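Local coordinates for inositol 2-dehydrogenase (Sinorhizobium meliloti, PDB 4HKT), which catalyses the NAD-dependent oxidation of myo-inositol to 2-keto-myo-inositol, the first step of myo-inositol breakdown to acetyl-CoA, at residues V67-P72 against K88-E93; N122-P127 against I301-N306. All blocks are in the same frame, centred on the assembly; numbering follows the deposited sequence.

Contact 1 of 2, residues V67-P72 against K88-E93; sequences VVICTP and KAIFCE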
loop_
_atom_site.group_PDB
_atom_site.type_symbol
_atom_site.label_atom_id
_atom_site.label_comp_id
_atom_site.label_asym_id
_atom_site.label_seq_id
_atom_site.Cartn_x
_atom_site.Cartn_y
_atom_site.Cartn_z
ATOM N N VAL B 67 -32.705 3.151 -26.712
ATOM C CA VAL B 67 -32.976 1.964 -25.908
ATOM C C VAL B 67 -31.722 1.391 -25.281
ATOM O O VAL B 67 -30.635 1.491 -25.841
ATOM C CB VAL B 67 -33.673 0.815 -26.694
ATOM C CG1 VAL B 67 -35.086 1.222 -27.033
ATOM C CG2 VAL B 67 -32.918 0.437 -27.954
ATOM N N VAL B 68 -31.916 0.798 -24.107
ATOM C CA VAL B 68 -30.896 0.049 -23.406
ATOM C C VAL B 68 -31.390 -1.388 -23.395
ATOM O O VAL B 68 -32.453 -1.682 -22.839
ATOM C CB VAL B 68 -30.716 0.582 -21.977
ATOM C CG1 VAL B 68 -29.830 -0.340 -21.172
ATOM C CG2 VAL B 68 -30.127 1.994 -22.015
ATOM N N ILE B 69 -30.628 -2.276 -24.023
ATOM C CA ILE B 69 -31.028 -3.679 -24.140
ATOM C C ILE B 69 -30.242 -4.510 -23.114
ATOM O O ILE B 69 -29.001 -4.691 -23.228
ATOM C CB ILE B 69 -30.811 -4.231 -25.558
ATOM C CG1 ILE B 69 -31.526 -3.375 -26.600
ATOM C CG2 ILE B 69 -31.232 -5.694 -25.619
ATOM C CD1 ILE B 69 -31.106 -3.647 -28.037
ATOM N N CYS B 70 -30.994 -4.983 -22.116
ATOM C CA CYS B 70 -30.515 -5.790 -21.007
ATOM C C CYS B 70 -31.305 -7.104 -20.931
ATOM O O CYS B 70 -31.387 -7.693 -19.881
ATOM C CB CYS B 70 -30.702 -5.022 -19.689
ATOM S SG CYS B 70 -29.799 -3.460 -19.703
ATOM N N THR B 71 -31.892 -7.533 -22.034
ATOM C CA THR B 71 -32.641 -8.783 -22.077
ATOM C C THR B 71 -31.671 -9.959 -22.221
ATOM O O THR B 71 -30.469 -9.766 -22.350
ATOM C CB THR B 71 -33.628 -8.762 -23.260
ATOM O OG1 THR B 71 -32.938 -8.298 -24.420
ATOM C CG2 THR B 71 -34.817 -7.846 -22.970
ATOM N N PRO B 72 -32.186 -11.186 -22.225
ATOM C CA PRO B 72 -31.277 -12.309 -22.415
ATOM C C PRO B 72 -30.483 -12.231 -23.717
ATOM O O PRO B 72 -30.958 -11.669 -24.703
ATOM C CB PRO B 72 -32.223 -13.500 -22.475
ATOM C CG PRO B 72 -33.366 -13.090 -21.610
ATOM C CD PRO B 72 -33.558 -11.641 -21.941
ATOM N N LYS B 88 -34.126 4.216 -33.328
ATOM C CA LYS B 88 -33.689 4.480 -31.959
ATOM C C LYS B 88 -32.169 4.358 -31.910
ATOM O O LYS B 88 -31.596 3.590 -32.689
ATOM C CB LYS B 88 -34.304 3.496 -30.964
ATOM C CG LYS B 88 -35.659 3.892 -30.382
ATOM C CD LYS B 88 -36.794 3.848 -31.382
ATOM C CE LYS B 88 -38.115 4.077 -30.658
ATOM N NZ LYS B 88 -39.245 4.416 -31.561
ATOM N N ALA B 89 -31.516 5.136 -31.036
ATOM C CA ALA B 89 -30.114 4.862 -30.682
ATOM C C ALA B 89 -30.142 3.654 -29.749
ATOM O O ALA B 89 -31.078 3.475 -28.980
ATOM C CB ALA B 89 -29.470 6.071 -29.994
ATOM N N ILE B 90 -29.089 2.838 -29.792
ATOM C CA ILE B 90 -29.086 1.541 -29.111
ATOM C C ILE B 90 -27.825 1.349 -28.266
ATOM O O ILE B 90 -26.689 1.473 -28.734
ATOM C CB ILE B 90 -29.119 0.401 -30.145
ATOM C CG1 ILE B 90 -30.292 0.546 -31.100
ATOM C CG2 ILE B 90 -29.189 -0.951 -29.477
ATOM C CD1 ILE B 90 -29.903 0.222 -32.524
ATOM N N PHE B 91 -28.053 1.059 -27.019
ATOM C CA PHE B 91 -27.005 0.590 -26.159
ATOM C C PHE B 91 -27.346 -0.872 -25.871
ATOM O O PHE B 91 -28.421 -1.158 -25.335
ATOM C CB PHE B 91 -26.952 1.376 -24.854
ATOM C CG PHE B 91 -25.972 0.824 -23.889
ATOM C CD1 PHE B 91 -24.663 1.295 -23.864
ATOM C CD2 PHE B 91 -26.322 -0.212 -23.065
ATOM C CE1 PHE B 91 -23.733 0.734 -23.011
ATOM C CE2 PHE B 91 -25.405 -0.786 -22.215
ATOM C CZ PHE B 91 -24.101 -0.313 -22.191
ATOM N N CYS B 92 -26.432 -1.786 -26.175
ATOM C CA CYS B 92 -26.697 -3.186 -25.928
ATOM C C CYS B 92 -25.662 -3.853 -25.022
ATOM O O CYS B 92 -24.489 -3.800 -25.311
ATOM C CB CYS B 92 -26.785 -3.944 -27.251
ATOM S SG CYS B 92 -27.496 -5.589 -27.045
ATOM N N GLU B 93 -26.109 -4.461 -23.929
ATOM C CA GLU B 93 -25.223 -5.285 -23.108
ATOM C C GLU B 93 -24.551 -6.401 -23.946
ATOM O O GLU B 93 -25.122 -6.905 -24.915
ATOM C CB GLU B 93 -25.969 -5.897 -21.942
ATOM C CG GLU B 93 -26.021 -5.008 -20.707
ATOM C CD GLU B 93 -24.638 -4.770 -20.088
ATOM O OE1 GLU B 93 -23.781 -5.679 -20.150
ATOM O OE2 GLU B 93 -24.402 -3.649 -19.596
#

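Contact 2 of 2, residues N122-P127 against I301-N306; sequences NRRFDP and IAPSGN. With EDO (1,2-ethanediol), chain S.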
loop_
_atom_site.group_PDB
_atom_site.type_symbol
_atom_site.label_atom_id
_atom_site.label_comp_id
_atom_site.label_asym_id
_atom_site.label_seq_id
_atom_site.Cartn_x
_atom_site.Cartn_y
_atom_site.Cartn_z
ATOM N N ASN B 122 -18.291 -1.943 -20.208
ATOM C CA ASN B 122 -18.304 -0.837 -19.238
ATOM C C ASN B 122 -16.947 -0.548 -18.630
ATOM O O ASN B 122 -16.680 0.585 -18.154
ATOM C CB ASN B 122 -19.285 -1.150 -18.123
ATOM C CG ASN B 122 -19.049 -2.519 -17.527
ATOM O OD1 ASN B 122 -19.351 -3.524 -18.143
ATOM N ND2 ASN B 122 -18.471 -2.559 -16.349
ATOM N N ARG B 123 -16.063 -1.544 -18.660
ATOM C CA ARG B 123 -14.746 -1.381 -18.072
ATOM C C ARG B 123 -13.943 -0.309 -18.752
ATOM O O ARG B 123 -13.105 0.315 -18.125
ATOM C CB ARG B 123 -13.993 -2.710 -17.987
ATOM C CG ARG B 123 -14.732 -3.697 -17.118
ATOM C CD ARG B 123 -14.020 -5.031 -17.052
ATOM N NE ARG B 123 -14.938 -6.058 -16.576
ATOM C CZ ARG B 123 -14.640 -7.353 -16.462
ATOM N NH1 ARG B 123 -13.433 -7.800 -16.806
ATOM N NH2 ARG B 123 -15.552 -8.213 -16.001
ATOM N N ARG B 124 -14.232 -0.037 -20.002
ATOM C CA ARG B 124 -13.574 1.049 -20.677
ATOM C C ARG B 124 -13.922 2.452 -20.085
ATOM O O ARG B 124 -13.243 3.417 -20.415
ATOM C CB ARG B 124 -13.944 1.055 -22.141
ATOM C CG ARG B 124 -13.391 -0.055 -22.988
ATOM C CD ARG B 124 -13.709 0.271 -24.412
ATOM N NE ARG B 124 -13.220 -0.757 -25.290
ATOM C CZ ARG B 124 -12.687 -0.525 -26.472
ATOM N NH1 ARG B 124 -12.583 0.730 -26.953
ATOM N NH2 ARG B 124 -12.266 -1.555 -27.193
ATOM N N PHE B 125 -14.991 2.544 -19.276
ATOM C CA PHE B 125 -15.467 3.813 -18.686
ATOM C C PHE B 125 -15.173 3.934 -17.187
ATOM O O PHE B 125 -15.539 4.930 -16.544
ATOM C CB PHE B 125 -16.977 3.979 -18.965
ATOM C CG PHE B 125 -17.295 4.108 -20.408
ATOM C CD1 PHE B 125 -17.015 5.272 -21.074
ATOM C CD2 PHE B 125 -17.829 3.042 -21.123
ATOM C CE1 PHE B 125 -17.284 5.403 -22.431
ATOM C CE2 PHE B 125 -18.112 3.171 -22.464
ATOM C CZ PHE B 125 -17.827 4.349 -23.131
ATOM N N ASP B 126 -14.531 2.909 -16.618
ATOM C CA ASP B 126 -14.096 2.945 -15.223
ATOM C C ASP B 126 -13.054 4.058 -15.040
ATOM O O ASP B 126 -12.107 4.151 -15.846
ATOM C CB ASP B 126 -13.467 1.604 -14.825
ATOM C CG ASP B 126 -13.007 1.600 -13.407
ATOM O OD1 ASP B 126 -13.878 1.824 -12.499
ATOM O OD2 ASP B 126 -11.769 1.477 -13.195
ATOM N N PRO B 127 -13.197 4.893 -13.984
ATOM C CA PRO B 127 -12.231 6.004 -13.864
ATOM C C PRO B 127 -10.785 5.540 -13.703
ATOM O O PRO B 127 -9.884 6.173 -14.236
ATOM C CB PRO B 127 -12.688 6.764 -12.614
ATOM C CG PRO B 127 -14.057 6.291 -12.324
ATOM C CD PRO B 127 -14.170 4.890 -12.884
ATOM N N ILE B 301 -18.710 6.182 -32.010
ATOM C CA ILE B 301 -18.963 5.502 -30.733
ATOM C C ILE B 301 -17.811 4.552 -30.454
ATOM O O ILE B 301 -17.319 3.896 -31.372
ATOM C CB ILE B 301 -20.308 4.730 -30.786
ATOM C CG1 ILE B 301 -21.455 5.737 -30.839
ATOM C CG2 ILE B 301 -20.476 3.781 -29.597
ATOM C CD1 ILE B 301 -22.855 5.142 -30.807
ATOM N N ALA B 302 -17.387 4.514 -29.191
ATOM C CA ALA B 302 -16.513 3.469 -28.651
ATOM C C ALA B 302 -17.012 3.144 -27.253
ATOM O O ALA B 302 -17.265 4.046 -26.488
ATOM C CB ALA B 302 -15.068 3.938 -28.584
ATOM N N PRO B 303 -17.182 1.864 -26.908
ATOM C CA PRO B 303 -17.058 0.637 -27.681
ATOM C C PRO B 303 -18.183 0.470 -28.725
ATOM O O PRO B 303 -19.360 0.605 -28.425
ATOM C CB PRO B 303 -17.112 -0.454 -26.619
ATOM C CG PRO B 303 -17.754 0.156 -25.453
ATOM C CD PRO B 303 -17.719 1.624 -25.562
ATOM N N SER B 304 -17.783 0.252 -29.949
ATOM C CA SER B 304 -18.676 0.102 -31.061
ATOM C C SER B 304 -19.111 -1.364 -31.244
ATOM O O SER B 304 -18.634 -2.283 -30.571
ATOM C CB SER B 304 -17.928 0.507 -32.303
ATOM O OG SER B 304 -16.863 -0.431 -32.567
ATOM N N GLY B 305 -19.962 -1.555 -32.231
ATOM C CA GLY B 305 -20.293 -2.861 -32.742
ATOM C C GLY B 305 -19.072 -3.643 -33.134
ATOM O O GLY B 305 -18.957 -4.813 -32.782
ATOM N N ASN B 306 -18.161 -3.024 -33.876
ATOM C CA ASN B 306 -16.956 -3.734 -34.267
ATOM C C ASN B 306 -16.132 -4.158 -33.059
ATOM O O ASN B 306 -15.491 -5.217 -33.082
ATOM C CB ASN B 306 -16.107 -2.923 -35.245
ATOM C CG ASN B 306 -14.960 -3.744 -35.815
ATOM O OD1 ASN B 306 -15.182 -4.753 -36.514
ATOM N ND2 ASN B 306 -13.718 -3.384 -35.442
HETATM C C1 EDO S . -8.779 0.690 -29.275
HETATM O O1 EDO S . -9.220 1.500 -28.178
HETATM C C2 EDO S . -9.542 -0.645 -29.310
HETATM O O2 EDO S . -10.970 -0.440 -29.216
#

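Contact 1 of 2, residues V67-P72 against K88-E93
Val67, Val68 and Ile69 pair with Ile90, Phe91 and Cys92 as neighbouring parallel strands in the interior of the six-stranded Rossmann sheet, their axes 4.7 Å apart and 16° from exactly parallel. Four backbone hydrogen bonds stitch them together. Val67 reaches from its N to Ala89 O (2.8 Å) and takes Phe91 N on its O (2.9 Å); Ile69 repeats the pattern two residues on, giving its N to Phe91 O and accepting Glu93 N. Phe91 thus answers with both its N and its O, and its carbonyl also receives a CA-H...O contact from Val68 CA at 3.4 Å.

On the face carrying Val67 and Ile69, the aliphatic groups lie side by side. Ile69 CG1 sits beside its own backbone N (chi1 -55°), and from there Ile69 CD1 rises from the sheet, leaning back toward the preceding pair, and meets Ile90 CG2 at 3.6 Å. The same isoleucine presents CB and CG2 to the sulfur of Cys92, with Ile69 CB 3.9 Å from Cys92 SG. Val67 CG2 lies against Ile90 CG1 at 4.1 Å. Helix 76-85 covers this layer, with Phe83 on Val67 and Ile80 on Cys92.

The reverse face belongs to Val68 and Phe91. Val68 CG1 approaches the phenyl ring obliquely at Phe91 CD2 (4.0 Å), while helix 281-297 packs on Phe91 through Phe291 and the ring of His18 meets it too. Beyond the last bridge, Glu93 lays CB and CG near Ile69 O, then bends at chi2 (-65°) and sends its carboxylate to His18, where OE2 is hydrogen-bonded.

Strand 66-69, helix 76-85 and strand 89-93 form a beta-alpha-beta crossover, the repeating unit of the NAD-binding Rossmann fold.

Contact 2 of 2, residues N122-P127 against I301-N306
Phe125 and Arg124 come down on Pro303 from a 3-10 turn that follows the last strand of the Rossmann sheet, while the proline lies in the loop before helix 305-324. The tight part is at the phenyl ring. Phe125 CE2 lies 3.5 Å from Pro303 CD, which approaches obliquely, and Ala302 O comes to the ring's edge, 3.4 Å from Phe125 CZ. The Ala302-Pro303 peptide is cis, and Pro303 is tied by backbone bonding to Val119 of strand 117-120.

The arginine side is looser. Extended from CG to NE (chi2 -171°, chi3 -180°), the Arg124 chain runs antiparallel to the proline side chain, with Arg124 CD 4.1 Å from Pro303 CB. That same CB rests over one face of the guanidinium, nearer its border than its centre; to this group exposed Ala302 offers just its methyl, with Ala302 CB 4.4 Å from Arg124 NH1. No hydrogen bond joins the two segments; the charged end forms a salt bridge from NH2 to Asp178. A 1,2-ethanediol (EDO), probably from the crystallisation liquor, sits at the guanidinium edge, in its plane: EDO O2 accepts from Arg124 NH2 at 2.6 Å and, more weakly, from Arg124 NH1 at 3.0 Å.

Overall arrangement
The chain completes contact 1 before contact 2 begins, and their centres lie 14 Å apart; the nearest atoms come within about 5 Å without touching. Strand 117-120 bridges them: it flanks strand 89-93 in the sheet, receives Pro303 and runs on toward 122-127. Helix 281-297 is a second link, since its Glu287 touches both Phe91 and Phe125. No NAD is bound. Cys70 of contact 1 touches the glycine-rich segment Gly10, Gly12, Gly15, a GxGxxG pattern consistent with dinucleotide binding. The bound sodium, held by Ser23, Asn25 and Ala28, lies about 12 Å from the Val68 side chain and takes no part in either contact.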